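Local coordinates for protein probable fumarate reductase Ifc3 (PDB 1QO8) that catalyses the essentially one-way reduction of fumarate to succinate in vitro, using one FAD and four covalently bound c-type hemes per subunit, at residues A[170-175]-A[238-243]; A[176-181]-A[226-231]; A[211-216]-A[551-556]. All coordinates share one frame; numbering follows the deposited sequence.

Contact 1 of 3, residues A[170-175]-A[238-243]; sequences VGTKQQ and RTHRPH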
ATOM      1  N   VAL A 170      -1.602  13.706  29.107  1.00 51.99           N
ATOM      2  CA  VAL A 170      -0.504  13.984  30.007  1.00 52.20           C
ATOM      3  C   VAL A 170      -0.773  15.368  30.620  1.00 51.59           C
ATOM      4  O   VAL A 170      -1.066  16.248  29.832  1.00 49.23           O
ATOM      5  CB  VAL A 170       0.868  14.025  29.320  1.00 52.45           C
ATOM      6  CG1 VAL A 170       0.974  14.860  28.060  1.00 53.72           C
ATOM      7  CG2 VAL A 170       1.879  14.642  30.321  1.00 51.83           C
ATOM      8  N   GLY A 171      -0.598  15.520  31.923  1.00 52.86           N
ATOM      9  CA  GLY A 171      -0.796  16.823  32.553  1.00 51.83           C
ATOM     10  C   GLY A 171      -2.231  17.069  32.958  1.00 50.37           C
ATOM     11  O   GLY A 171      -2.667  18.221  32.952  1.00 51.32           O
ATOM     12  N   THR A 172      -3.017  16.063  33.295  1.00 52.12           N
ATOM     13  CA  THR A 172      -4.424  16.397  33.627  1.00 52.92           C
ATOM     14  C   THR A 172      -4.590  16.556  35.123  1.00 54.42           C
ATOM     15  O   THR A 172      -3.830  16.133  36.001  1.00 53.60           O
ATOM     16  CB  THR A 172      -5.412  15.337  33.109  1.00 53.42           C
ATOM     17  OG1 THR A 172      -5.136  14.128  33.815  1.00 50.02           O
ATOM     18  CG2 THR A 172      -5.275  15.139  31.604  1.00 54.29           C
ATOM     19  N   LYS A 173      -5.724  17.145  35.472  1.00 57.13           N
ATOM     20  CA  LYS A 173      -6.066  17.214  36.904  1.00 60.15           C
ATOM     21  C   LYS A 173      -6.348  15.810  37.415  1.00 59.10           C
ATOM     22  O   LYS A 173      -6.147  15.597  38.626  1.00 58.17           O
ATOM     23  CB  LYS A 173      -7.199  18.205  37.054  1.00 64.15           C
ATOM     24  CG  LYS A 173      -8.523  17.734  36.516  1.00 67.63           C
ATOM     25  CD  LYS A 173      -9.613  18.726  36.872  1.00 72.09           C
ATOM     26  CE  LYS A 173     -10.989  18.346  36.398  1.00 75.37           C
ATOM     27  NZ  LYS A 173     -11.695  17.384  37.276  1.00 79.02           N
ATOM     28  N   GLN A 174      -6.753  14.807  36.620  1.00 55.36           N
ATOM     29  CA  GLN A 174      -6.903  13.456  37.185  1.00 56.89           C
ATOM     30  C   GLN A 174      -5.529  12.861  37.567  1.00 56.66           C
ATOM     31  O   GLN A 174      -5.402  12.100  38.536  1.00 57.80           O
ATOM     32  CB  GLN A 174      -7.652  12.456  36.310  1.00 55.57           C
ATOM     33  CG  GLN A 174      -9.120  12.716  36.046  1.00 55.38           C
ATOM     34  CD  GLN A 174      -9.406  13.867  35.109  1.00 57.63           C
ATOM     35  OE1 GLN A 174      -8.567  14.503  34.438  1.00 57.52           O
ATOM     36  NE2 GLN A 174     -10.681  14.207  35.015  1.00 57.48           N
ATOM     37  N   GLN A 175      -4.482  13.270  36.848  1.00 55.17           N
ATOM     38  CA  GLN A 175      -3.157  12.789  37.188  1.00 57.42           C
ATOM     39  C   GLN A 175      -2.733  13.501  38.477  1.00 59.31           C
ATOM     40  O   GLN A 175      -2.189  12.780  39.306  1.00 58.47           O
ATOM     41  CB  GLN A 175      -2.147  12.880  36.066  1.00 55.97           C
ATOM     42  CG  GLN A 175      -2.315  11.879  34.918  1.00 53.38           C
ATOM     43  CD  GLN A 175      -1.234  12.038  33.865  1.00 50.97           C
ATOM     44  OE1 GLN A 175      -0.921  13.160  33.523  1.00 51.98           O
ATOM     45  NE2 GLN A 175      -0.618  10.979  33.364  1.00 49.44           N
ATOM     46  N   ARG A 238      -2.078   7.024  32.486  1.00 49.29           N
ATOM     47  CA  ARG A 238      -2.424   8.203  31.660  1.00 49.68           C
ATOM     48  C   ARG A 238      -3.765   8.071  30.973  1.00 47.52           C
ATOM     49  O   ARG A 238      -4.262   8.878  30.208  1.00 51.21           O
ATOM     50  CB  ARG A 238      -1.415   8.061  30.484  1.00 53.39           C
ATOM     51  CG  ARG A 238      -0.706   9.333  30.141  1.00 54.52           C
ATOM     52  CD  ARG A 238       0.262   9.049  28.989  1.00 52.36           C
ATOM     53  NE  ARG A 238       1.595   9.366  29.489  1.00 51.45           N
ATOM     54  CZ  ARG A 238       2.578   8.479  29.276  1.00 51.07           C
ATOM     55  NH1 ARG A 238       2.430   7.333  28.621  1.00 47.60           N
ATOM     56  NH2 ARG A 238       3.748   8.788  29.802  1.00 51.29           N
ATOM     57  N   THR A 239      -4.446   6.969  31.098  1.00 49.72           N
ATOM     58  CA  THR A 239      -5.668   6.599  30.410  1.00 48.42           C
ATOM     59  C   THR A 239      -6.889   6.998  31.235  1.00 48.99           C
ATOM     60  O   THR A 239      -7.025   6.466  32.336  1.00 46.74           O
ATOM     61  CB  THR A 239      -5.587   5.065  30.221  1.00 50.29           C
ATOM     62  OG1 THR A 239      -4.413   4.660  29.504  1.00 51.61           O
ATOM     63  CG2 THR A 239      -6.842   4.611  29.466  1.00 51.03           C
ATOM     64  N   HIS A 240      -7.725   7.913  30.770  1.00 48.05           N
ATOM     65  CA  HIS A 240      -8.884   8.459  31.431  1.00 46.48           C
ATOM     66  C   HIS A 240     -10.173   7.835  30.854  1.00 47.60           C
ATOM     67  O   HIS A 240     -10.261   7.725  29.644  1.00 44.42           O
ATOM     68  CB  HIS A 240      -8.929   9.953  31.236  1.00 46.29           C
ATOM     69  CG  HIS A 240      -7.698  10.694  31.645  1.00 46.38           C
ATOM     70  ND1 HIS A 240      -6.476  10.570  31.031  1.00 47.16           N
ATOM     71  CD2 HIS A 240      -7.528  11.588  32.665  1.00 47.59           C
ATOM     72  CE1 HIS A 240      -5.582  11.338  31.636  1.00 47.45           C
ATOM     73  NE2 HIS A 240      -6.213  11.968  32.611  1.00 47.26           N
ATOM     74  N   ARG A 241     -11.018   7.308  31.726  1.00 44.69           N
ATOM     75  CA  ARG A 241     -12.225   6.595  31.554  1.00 44.90           C
ATOM     76  C   ARG A 241     -13.265   7.206  32.535  1.00 44.35           C
ATOM     77  O   ARG A 241     -12.900   7.856  33.504  1.00 43.14           O
ATOM     78  CB  ARG A 241     -12.083   5.135  31.977  1.00 45.22           C
ATOM     79  CG  ARG A 241     -11.340   4.148  31.152  1.00 48.94           C
ATOM     80  CD  ARG A 241     -11.420   2.702  31.621  1.00 50.88           C
ATOM     81  NE  ARG A 241     -10.589   1.904  30.687  1.00 55.24           N
ATOM     82  CZ  ARG A 241      -9.302   1.595  30.821  1.00 57.86           C
ATOM     83  NH1 ARG A 241      -8.453   1.992  31.759  1.00 57.73           N
ATOM     84  NH2 ARG A 241      -8.760   0.824  29.868  1.00 58.33           N
ATOM     85  N   PRO A 242     -14.527   7.038  32.283  1.00 44.67           N
ATOM     86  CA  PRO A 242     -15.620   7.536  33.127  1.00 48.07           C
ATOM     87  C   PRO A 242     -15.478   6.914  34.514  1.00 48.84           C
ATOM     88  O   PRO A 242     -15.115   5.744  34.617  1.00 44.76           O
ATOM     89  CB  PRO A 242     -16.929   7.059  32.447  1.00 45.21           C
ATOM     90  CG  PRO A 242     -16.438   6.862  31.013  1.00 46.62           C
ATOM     91  CD  PRO A 242     -15.075   6.218  31.169  1.00 43.92           C
ATOM     92  N   HIS A 243     -15.713   7.679  35.555  1.00 54.56           N
ATOM     93  CA  HIS A 243     -15.646   7.113  36.918  1.00 60.10           C
ATOM     94  C   HIS A 243     -16.450   5.839  36.996  1.00 63.59           C
ATOM     95  O   HIS A 243     -15.941   4.694  36.972  1.00 71.30           O
ATOM     96  CB  HIS A 243     -16.203   8.096  37.947  1.00 64.10           C
ATOM     97  CG  HIS A 243     -15.948   7.677  39.375  1.00 66.79           C
ATOM     98  ND1 HIS A 243     -16.715   8.140  40.422  1.00 67.57           N
ATOM     99  CD2 HIS A 243     -15.022   6.825  39.898  1.00 66.91           C
ATOM    100  CE1 HIS A 243     -16.239   7.593  41.534  1.00 69.38           C
ATOM    101  NE2 HIS A 243     -15.215   6.784  41.251  1.00 68.30           N
TER

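Contact 2 of 3, residues A[176-181]-A[226-231]; sequences TAHGVE and DDLKRS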
ATOM      1  N   THR A 176      -3.065  14.761  38.698  1.00 62.31           N
ATOM      2  CA  THR A 176      -2.571  15.443  39.879  1.00 67.73           C
ATOM      3  C   THR A 176      -3.361  14.996  41.129  1.00 68.69           C
ATOM      4  O   THR A 176      -2.841  15.057  42.225  1.00 68.77           O
ATOM      5  CB  THR A 176      -2.625  16.982  39.913  1.00 67.98           C
ATOM      6  OG1 THR A 176      -3.983  17.340  40.167  1.00 72.50           O
ATOM      7  CG2 THR A 176      -2.123  17.636  38.667  1.00 67.40           C
ATOM      8  N   ALA A 177      -4.583  14.534  40.944  1.00 68.61           N
ATOM      9  CA  ALA A 177      -5.402  14.069  42.047  1.00 69.63           C
ATOM     10  C   ALA A 177      -4.892  12.711  42.485  1.00 70.73           C
ATOM     11  O   ALA A 177      -5.100  12.368  43.648  1.00 72.60           O
ATOM     12  CB  ALA A 177      -6.880  13.994  41.719  1.00 68.06           C
ATOM     13  N   HIS A 178      -4.281  11.942  41.590  1.00 71.52           N
ATOM     14  CA  HIS A 178      -3.894  10.578  41.964  1.00 71.64           C
ATOM     15  C   HIS A 178      -2.406  10.490  42.277  1.00 70.08           C
ATOM     16  O   HIS A 178      -1.887   9.383  42.327  1.00 70.19           O
ATOM     17  CB  HIS A 178      -4.212   9.523  40.918  1.00 72.12           C
ATOM     18  CG  HIS A 178      -5.644   9.305  40.575  1.00 73.99           C
ATOM     19  ND1 HIS A 178      -6.359  10.195  39.793  1.00 74.17           N
ATOM     20  CD2 HIS A 178      -6.502   8.298  40.881  1.00 74.64           C
ATOM     21  CE1 HIS A 178      -7.586   9.746  39.640  1.00 74.47           C
ATOM     22  NE2 HIS A 178      -7.710   8.604  40.292  1.00 75.26           N
ATOM     23  N   GLY A 179      -1.688  11.583  42.386  1.00 68.90           N
ATOM     24  CA  GLY A 179      -0.273  11.558  42.695  1.00 69.27           C
ATOM     25  C   GLY A 179       0.590  10.969  41.591  1.00 69.86           C
ATOM     26  O   GLY A 179       1.660  10.415  41.835  1.00 69.80           O
ATOM     27  N   VAL A 180       0.110  11.067  40.350  1.00 69.06           N
ATOM     28  CA  VAL A 180       0.858  10.542  39.224  1.00 67.93           C
ATOM     29  C   VAL A 180       1.653  11.662  38.557  1.00 66.12           C
ATOM     30  O   VAL A 180       1.112  12.670  38.103  1.00 67.03           O
ATOM     31  CB  VAL A 180      -0.095   9.812  38.258  1.00 67.16           C
ATOM     32  CG1 VAL A 180       0.608   9.592  36.937  1.00 66.19           C
ATOM     33  CG2 VAL A 180      -0.600   8.506  38.834  1.00 65.95           C
ATOM     34  N   GLU A 181       2.959  11.497  38.516  1.00 65.39           N
ATOM     35  CA  GLU A 181       3.824  12.407  37.765  1.00 68.11           C
ATOM     36  C   GLU A 181       3.976  11.904  36.331  1.00 65.23           C
ATOM     37  O   GLU A 181       4.156  10.707  36.121  1.00 65.13           O
ATOM     38  CB  GLU A 181       5.148  12.544  38.479  1.00 71.85           C
ATOM     39  CG  GLU A 181       6.389  11.839  38.009  1.00 76.99           C
ATOM     40  CD  GLU A 181       7.573  12.074  38.946  1.00 80.46           C
ATOM     41  OE1 GLU A 181       7.335  12.224  40.179  1.00 82.23           O
ATOM     42  OE2 GLU A 181       8.735  12.091  38.472  1.00 81.52           O
ATOM     43  N   ASP A 226     -13.080  10.704  34.938  1.00 52.77           N
ATOM     44  CA  ASP A 226     -12.314  10.775  36.181  1.00 51.66           C
ATOM     45  C   ASP A 226     -11.486   9.559  36.536  1.00 50.94           C
ATOM     46  O   ASP A 226     -10.619   9.701  37.432  1.00 50.60           O
ATOM     47  CB  ASP A 226     -13.246  11.130  37.379  1.00 53.50           C
ATOM     48  CG  ASP A 226     -13.681  12.579  37.374  1.00 55.99           C
ATOM     49  OD1 ASP A 226     -13.097  13.518  36.789  1.00 54.11           O
ATOM     50  OD2 ASP A 226     -14.716  12.883  37.994  1.00 57.96           O
ATOM     51  N   ASP A 227     -11.749   8.350  36.053  1.00 48.84           N
ATOM     52  CA  ASP A 227     -10.972   7.183  36.413  1.00 50.46           C
ATOM     53  C   ASP A 227      -9.636   7.219  35.664  1.00 51.64           C
ATOM     54  O   ASP A 227      -9.584   7.593  34.492  1.00 49.52           O
ATOM     55  CB  ASP A 227     -11.712   5.890  36.202  1.00 53.07           C
ATOM     56  CG  ASP A 227     -11.149   4.495  36.388  1.00 57.70           C
ATOM     57  OD1 ASP A 227     -10.456   3.887  35.517  1.00 55.32           O
ATOM     58  OD2 ASP A 227     -11.490   3.785  37.391  1.00 57.66           O
ATOM     59  N   LEU A 228      -8.557   6.914  36.384  1.00 48.68           N
ATOM     60  CA  LEU A 228      -7.213   6.953  35.817  1.00 52.58           C
ATOM     61  C   LEU A 228      -6.554   5.583  35.946  1.00 53.27           C
ATOM     62  O   LEU A 228      -6.406   5.055  37.056  1.00 53.75           O
ATOM     63  CB  LEU A 228      -6.323   8.007  36.494  1.00 50.76           C
ATOM     64  CG  LEU A 228      -4.896   8.112  35.962  1.00 50.89           C
ATOM     65  CD1 LEU A 228      -4.822   8.694  34.556  1.00 51.32           C
ATOM     66  CD2 LEU A 228      -3.992   8.986  36.855  1.00 48.28           C
ATOM     67  N   LYS A 229      -6.120   4.998  34.847  1.00 51.24           N
ATOM     68  CA  LYS A 229      -5.486   3.715  34.813  1.00 51.59           C
ATOM     69  C   LYS A 229      -4.307   3.757  33.813  1.00 52.88           C
ATOM     70  O   LYS A 229      -4.084   4.703  33.058  1.00 48.96           O
ATOM     71  CB  LYS A 229      -6.366   2.521  34.355  1.00 53.92           C
ATOM     72  CG  LYS A 229      -7.414   2.129  35.416  1.00 56.48           C
ATOM     73  CD  LYS A 229      -7.979   0.746  35.096  1.00 59.53           C
ATOM     74  CE  LYS A 229      -8.693   0.132  36.301  1.00 63.07           C
ATOM     75  NZ  LYS A 229     -10.091   0.686  36.361  1.00 64.84           N
ATOM     76  N   ARG A 230      -3.600   2.618  33.916  1.00 51.60           N
ATOM     77  CA  ARG A 230      -2.417   2.431  33.160  1.00 51.44           C
ATOM     78  C   ARG A 230      -2.765   1.509  32.009  1.00 51.24           C
ATOM     79  O   ARG A 230      -3.495   0.549  32.254  1.00 52.71           O
ATOM     80  CB  ARG A 230      -1.255   1.785  33.974  1.00 51.67           C
ATOM     81  CG  ARG A 230      -0.021   1.799  33.038  1.00 52.96           C
ATOM     82  CD  ARG A 230       1.288   1.594  33.769  1.00 55.59           C
ATOM     83  NE  ARG A 230       1.520   2.499  34.872  1.00 57.84           N
ATOM     84  CZ  ARG A 230       2.558   2.349  35.701  1.00 61.27           C
ATOM     85  NH1 ARG A 230       3.435   1.349  35.523  1.00 63.43           N
ATOM     86  NH2 ARG A 230       2.761   3.184  36.708  1.00 60.99           N
ATOM     87  N   SER A 231      -2.213   1.813  30.836  1.00 46.87           N
ATOM     88  CA  SER A 231      -2.411   0.935  29.716  1.00 48.07           C
ATOM     89  C   SER A 231      -1.037   0.510  29.163  1.00 49.02           C
ATOM     90  O   SER A 231      -0.063   1.234  29.342  1.00 48.56           O
ATOM     91  CB  SER A 231      -3.065   1.683  28.540  1.00 51.59           C
ATOM     92  OG  SER A 231      -4.378   2.089  28.809  1.00 55.08           O
TER

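Contact 3 of 3, residues A[211-216]-A[551-556]; sequences SADGVQ and FGRIAG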
ATOM      1  N   SER A 211      -3.485  16.853  24.516  1.00 47.82           N
ATOM      2  CA  SER A 211      -4.260  15.759  25.065  1.00 49.43           C
ATOM      3  C   SER A 211      -4.979  16.188  26.332  1.00 49.73           C
ATOM      4  O   SER A 211      -6.175  15.858  26.367  1.00 47.95           O
ATOM      5  CB  SER A 211      -3.391  14.534  25.289  1.00 48.88           C
ATOM      6  OG  SER A 211      -2.271  14.709  26.136  1.00 49.80           O
ATOM      7  N   ALA A 212      -4.352  16.907  27.278  1.00 48.44           N
ATOM      8  CA  ALA A 212      -5.102  17.387  28.443  1.00 51.13           C
ATOM      9  C   ALA A 212      -6.222  18.351  28.096  1.00 52.76           C
ATOM     10  O   ALA A 212      -7.368  18.291  28.543  1.00 53.76           O
ATOM     11  CB  ALA A 212      -4.142  18.150  29.409  1.00 51.36           C
ATOM     12  N   ASP A 213      -5.930  19.310  27.219  1.00 55.16           N
ATOM     13  CA  ASP A 213      -6.904  20.214  26.626  1.00 54.96           C
ATOM     14  C   ASP A 213      -8.041  19.442  25.974  1.00 53.59           C
ATOM     15  O   ASP A 213      -9.150  19.839  26.255  1.00 49.82           O
ATOM     16  CB  ASP A 213      -6.248  21.097  25.563  1.00 59.72           C
ATOM     17  CG  ASP A 213      -6.733  22.527  25.701  1.00 64.02           C
ATOM     18  OD1 ASP A 213      -7.406  22.971  26.662  1.00 63.70           O
ATOM     19  OD2 ASP A 213      -6.320  23.254  24.784  1.00 67.93           O
ATOM     20  N   GLY A 214      -7.784  18.367  25.223  1.00 53.47           N
ATOM     21  CA  GLY A 214      -8.894  17.556  24.718  1.00 53.63           C
ATOM     22  C   GLY A 214      -9.758  16.914  25.800  1.00 53.83           C
ATOM     23  O   GLY A 214     -10.968  16.843  25.585  1.00 55.16           O
ATOM     24  N   VAL A 215      -9.196  16.388  26.891  1.00 50.86           N
ATOM     25  CA  VAL A 215      -9.940  15.767  27.971  1.00 50.58           C
ATOM     26  C   VAL A 215     -10.830  16.848  28.626  1.00 51.27           C
ATOM     27  O   VAL A 215     -12.024  16.643  28.784  1.00 49.52           O
ATOM     28  CB  VAL A 215      -9.036  15.126  29.036  1.00 50.34           C
ATOM     29  CG1 VAL A 215      -9.791  14.781  30.350  1.00 46.40           C
ATOM     30  CG2 VAL A 215      -8.360  13.843  28.477  1.00 49.17           C
ATOM     31  N   GLN A 216     -10.225  18.020  28.851  1.00 52.46           N
ATOM     32  CA  GLN A 216     -10.919  19.184  29.321  1.00 55.09           C
ATOM     33  C   GLN A 216     -12.050  19.672  28.433  1.00 53.86           C
ATOM     34  O   GLN A 216     -13.167  19.933  28.906  1.00 55.40           O
ATOM     35  CB  GLN A 216      -9.942  20.352  29.458  1.00 59.91           C
ATOM     36  CG  GLN A 216      -9.145  20.322  30.747  1.00 62.81           C
ATOM     37  CD  GLN A 216      -8.106  21.432  30.663  1.00 67.69           C
ATOM     38  OE1 GLN A 216      -8.414  22.600  30.960  1.00 72.26           O
ATOM     39  NE2 GLN A 216      -6.904  21.126  30.237  1.00 67.41           N
ATOM     40  N   PHE A 551      -6.894  15.765  16.846  1.00 45.62           N
ATOM     41  CA  PHE A 551      -6.736  16.149  15.445  1.00 46.77           C
ATOM     42  C   PHE A 551      -8.117  16.414  14.866  1.00 46.67           C
ATOM     43  O   PHE A 551      -8.270  17.076  13.838  1.00 45.54           O
ATOM     44  CB  PHE A 551      -5.948  15.091  14.644  1.00 48.41           C
ATOM     45  CG  PHE A 551      -4.466  15.225  14.926  1.00 50.55           C
ATOM     46  CD1 PHE A 551      -3.727  16.276  14.401  1.00 50.00           C
ATOM     47  CD2 PHE A 551      -3.846  14.294  15.758  1.00 52.01           C
ATOM     48  CE1 PHE A 551      -2.394  16.425  14.744  1.00 50.95           C
ATOM     49  CE2 PHE A 551      -2.498  14.435  16.070  1.00 51.56           C
ATOM     50  CZ  PHE A 551      -1.768  15.499  15.575  1.00 51.15           C
ATOM     51  N   GLY A 552      -9.171  15.817  15.455  1.00 45.65           N
ATOM     52  CA  GLY A 552     -10.538  16.128  15.022  1.00 43.62           C
ATOM     53  C   GLY A 552     -10.768  17.619  15.231  1.00 44.81           C
ATOM     54  O   GLY A 552     -11.322  18.272  14.321  1.00 46.12           O
ATOM     55  N   ARG A 553     -10.246  18.177  16.339  1.00 43.96           N
ATOM     56  CA  ARG A 553     -10.525  19.568  16.656  1.00 47.22           C
ATOM     57  C   ARG A 553      -9.591  20.437  15.770  1.00 48.57           C
ATOM     58  O   ARG A 553      -9.983  21.519  15.368  1.00 47.24           O
ATOM     59  CB  ARG A 553     -10.237  19.952  18.117  1.00 47.72           C
ATOM     60  CG  ARG A 553     -11.065  19.200  19.169  1.00 49.02           C
ATOM     61  CD  ARG A 553     -10.539  19.427  20.578  1.00 47.03           C
ATOM     62  NE  ARG A 553     -10.899  20.789  21.023  1.00 48.23           N
ATOM     63  CZ  ARG A 553     -10.275  21.380  22.047  1.00 49.57           C
ATOM     64  NH1 ARG A 553      -9.288  20.812  22.758  1.00 46.13           N
ATOM     65  NH2 ARG A 553     -10.691  22.586  22.414  1.00 48.36           N
ATOM     66  N   ILE A 554      -8.343  19.977  15.552  1.00 49.44           N
ATOM     67  CA  ILE A 554      -7.460  20.714  14.639  1.00 48.65           C
ATOM     68  C   ILE A 554      -8.008  20.710  13.217  1.00 49.89           C
ATOM     69  O   ILE A 554      -8.050  21.809  12.595  1.00 51.45           O
ATOM     70  CB  ILE A 554      -6.025  20.181  14.714  1.00 49.79           C
ATOM     71  CG1 ILE A 554      -5.364  20.533  16.027  1.00 48.15           C
ATOM     72  CG2 ILE A 554      -5.187  20.807  13.588  1.00 48.77           C
ATOM     73  CD1 ILE A 554      -4.123  19.732  16.360  1.00 49.30           C
ATOM     74  N   ALA A 555      -8.562  19.589  12.726  1.00 46.40           N
ATOM     75  CA  ALA A 555      -9.074  19.511  11.375  1.00 46.94           C
ATOM     76  C   ALA A 555     -10.246  20.461  11.132  1.00 47.99           C
ATOM     77  O   ALA A 555     -10.408  21.061  10.082  1.00 45.73           O
ATOM     78  CB  ALA A 555      -9.622  18.111  11.027  1.00 45.02           C
ATOM     79  N   GLY A 556     -11.173  20.470  12.110  1.00 47.70           N
ATOM     80  CA  GLY A 556     -12.381  21.286  12.092  1.00 48.99           C
ATOM     81  C   GLY A 556     -12.023  22.778  12.217  1.00 49.76           C
ATOM     82  O   GLY A 556     -12.568  23.558  11.446  1.00 50.34           O
TER

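Contact 1 of 3, residues A[170-175]-A[238-243]
Thr172 and His240 form a buried polar contact between the start of helix 173-177 and the middle strand, 239-241, of a small three-stranded antiparallel sheet in the flavin-binding part of the chain. Their side chains come from opposite directions, and Thr172 OG1 meets His240 NE2 at 2.7 Å in the plane of the imidazole; either atom could be the donor. Thr172 also sits at the N-cap of the helix. With chi1 at 65°, OG1 lies between its own backbone N and carbonyl carbon, where it takes the amide N-H of Gln175 at 3.2 Å and still faces the ring. Beside it, the amide of Gln174 stands almost perpendicular to the imidazole, 89° between planes, with OE1 3.6 Å from His240 CD2. The extended side chain of Gln175 sets OE1 to accept from Gly171 N at 2.9 Å, nearly in line with the C=O bond, while NE2 lies 3.6 Å from Arg238 CG and is hydrogen-bonded to Asp182 and to the carbonyl O of Asp237. A valine in place of Thr172 would probably leave His240 NE2 without its hydroxyl partner and Gln175 N with just its weak bond to the backbone O of Thr172. One hydroxyl thus couples helix cap to strand, and carboxylates take up the neighbouring polar ends: Glu219 and Asp226 for Gln174 NE2, Asp182 and Asp190 for Arg238.

Contact 2 of 3, residues A[176-181]-A[226-231]
Two first torsions place the groups that meet here: chi1 of -63° sets the imidazole of His178 beside its own backbone N, and chi1 of 180° in Leu228 swings CG to the far side from its backbone N. The two side chains run alongside each other in opposite senses. What results is a CH-pi contact. Leu228 CB lies over one face of the ring, 4.0 Å from the centroid of the His178 ring and 16° off the normal, displaced somewhat toward the rim. The nearest ring atom is His178 CE1, 3.8 Å from Leu228 CB. Farther along the leucine, CD2 leans against the ND1 side of the same ring. At the imidazole edge, near its plane, the carbonyl O of Asp226 comes within 3.8 Å of His178 CE1.

The ring is probably steadied from the helix side by the hydrogen bond from His178 ND1 to the backbone O of Gln174, one turn back. Val180 then adds an apolar touch: it and Leu228 reach toward each other tip to tip, with CG2 of the valine 4.0 Å from CD2 of the leucine. Leu228 is therefore covered by both an aromatic face and a methyl group, and no hydrogen bond crosses between the segments. On the strand, Asp227 turns away from this contact; its OD1 makes a weak salt bridge with Lys229 NZ at 3.3 Å.

His178 is the first residue to leave helical geometry after helix 173-177, and Gly179, with positive phi, turns the chain toward Val180. The partner, 227-229, is an outer strand paired with 239-241, and Asp226 and Asp227 form a classic beta bulge opposite Arg241. Leu228 also touches Gln175 and His240, which places it between the sheet and the helix.

Contact 3 of 3, residues A[211-216]-A[551-556]
Arg553 reaches out from helix 543-563 and lays one end of its guanidinium against the backbone of helix 201-220 at Asp213 and Gly214. The touching atom is NH1, 3.6 Å from the carbonyl O of Asp213 and 3.8 Å from the backbone N of Gly214, with the guanidinium meeting both obliquely. The arm leaves its helix with CG beside the backbone N, chi1 -62°, runs on through an extended chi2 and bends at chi3, which carries NH1 to the backbone of helix 201-220.

Asp213 contributes more through its main chain and CB than through its carboxylate. NH1 of Arg553 is 4.1 Å from Asp213 CB, and OD2 of the aspartate stays 4.3 Å from that same NH1, beyond a salt bridge. The opposite charges may still attract weakly. Gly214 takes part through its backbone. The guanidinium has another partner on the same helix in Trp217, with which it makes a cation-pi interaction.

The closest CA atoms, those of Gly214 and Arg553, are 8.5 Å apart, and between 211-216 and 551-556 the touching is done by Arg553. Nearby, Phe551 and Ile554 pack on Leu203, Ile206 and Gln210. With the side chain of Arg553 about 11 Å from the bound FAD, this is side-chain-mediated helix-helix packing within the Rossmann-type, FAD-binding flavoprotein domain of the fumarate reductase family.

Following the chain from the N terminus, residues 170-175 come first and run straight into 176-181, so contacts 1 and 2 share helix 173-177. The chain then passes through helices 184-194 and 201-220 before 226-231 returns to close contact 2, and 238-243 closes the wider loop of contact 1 around it. Their strands are neighbours in one antiparallel sheet, hydrogen-bonded through pairs such as Arg241 with Asp227. Contact 3 starts within both loops, at 211-216, but closes only at 551-556, so it crosses the other two. Ser211 and Ala212 touch Val170, linking contacts 1 and 3. Together they tie the small sheet to helix 173-177, and helix 201-220 to helix 543-563.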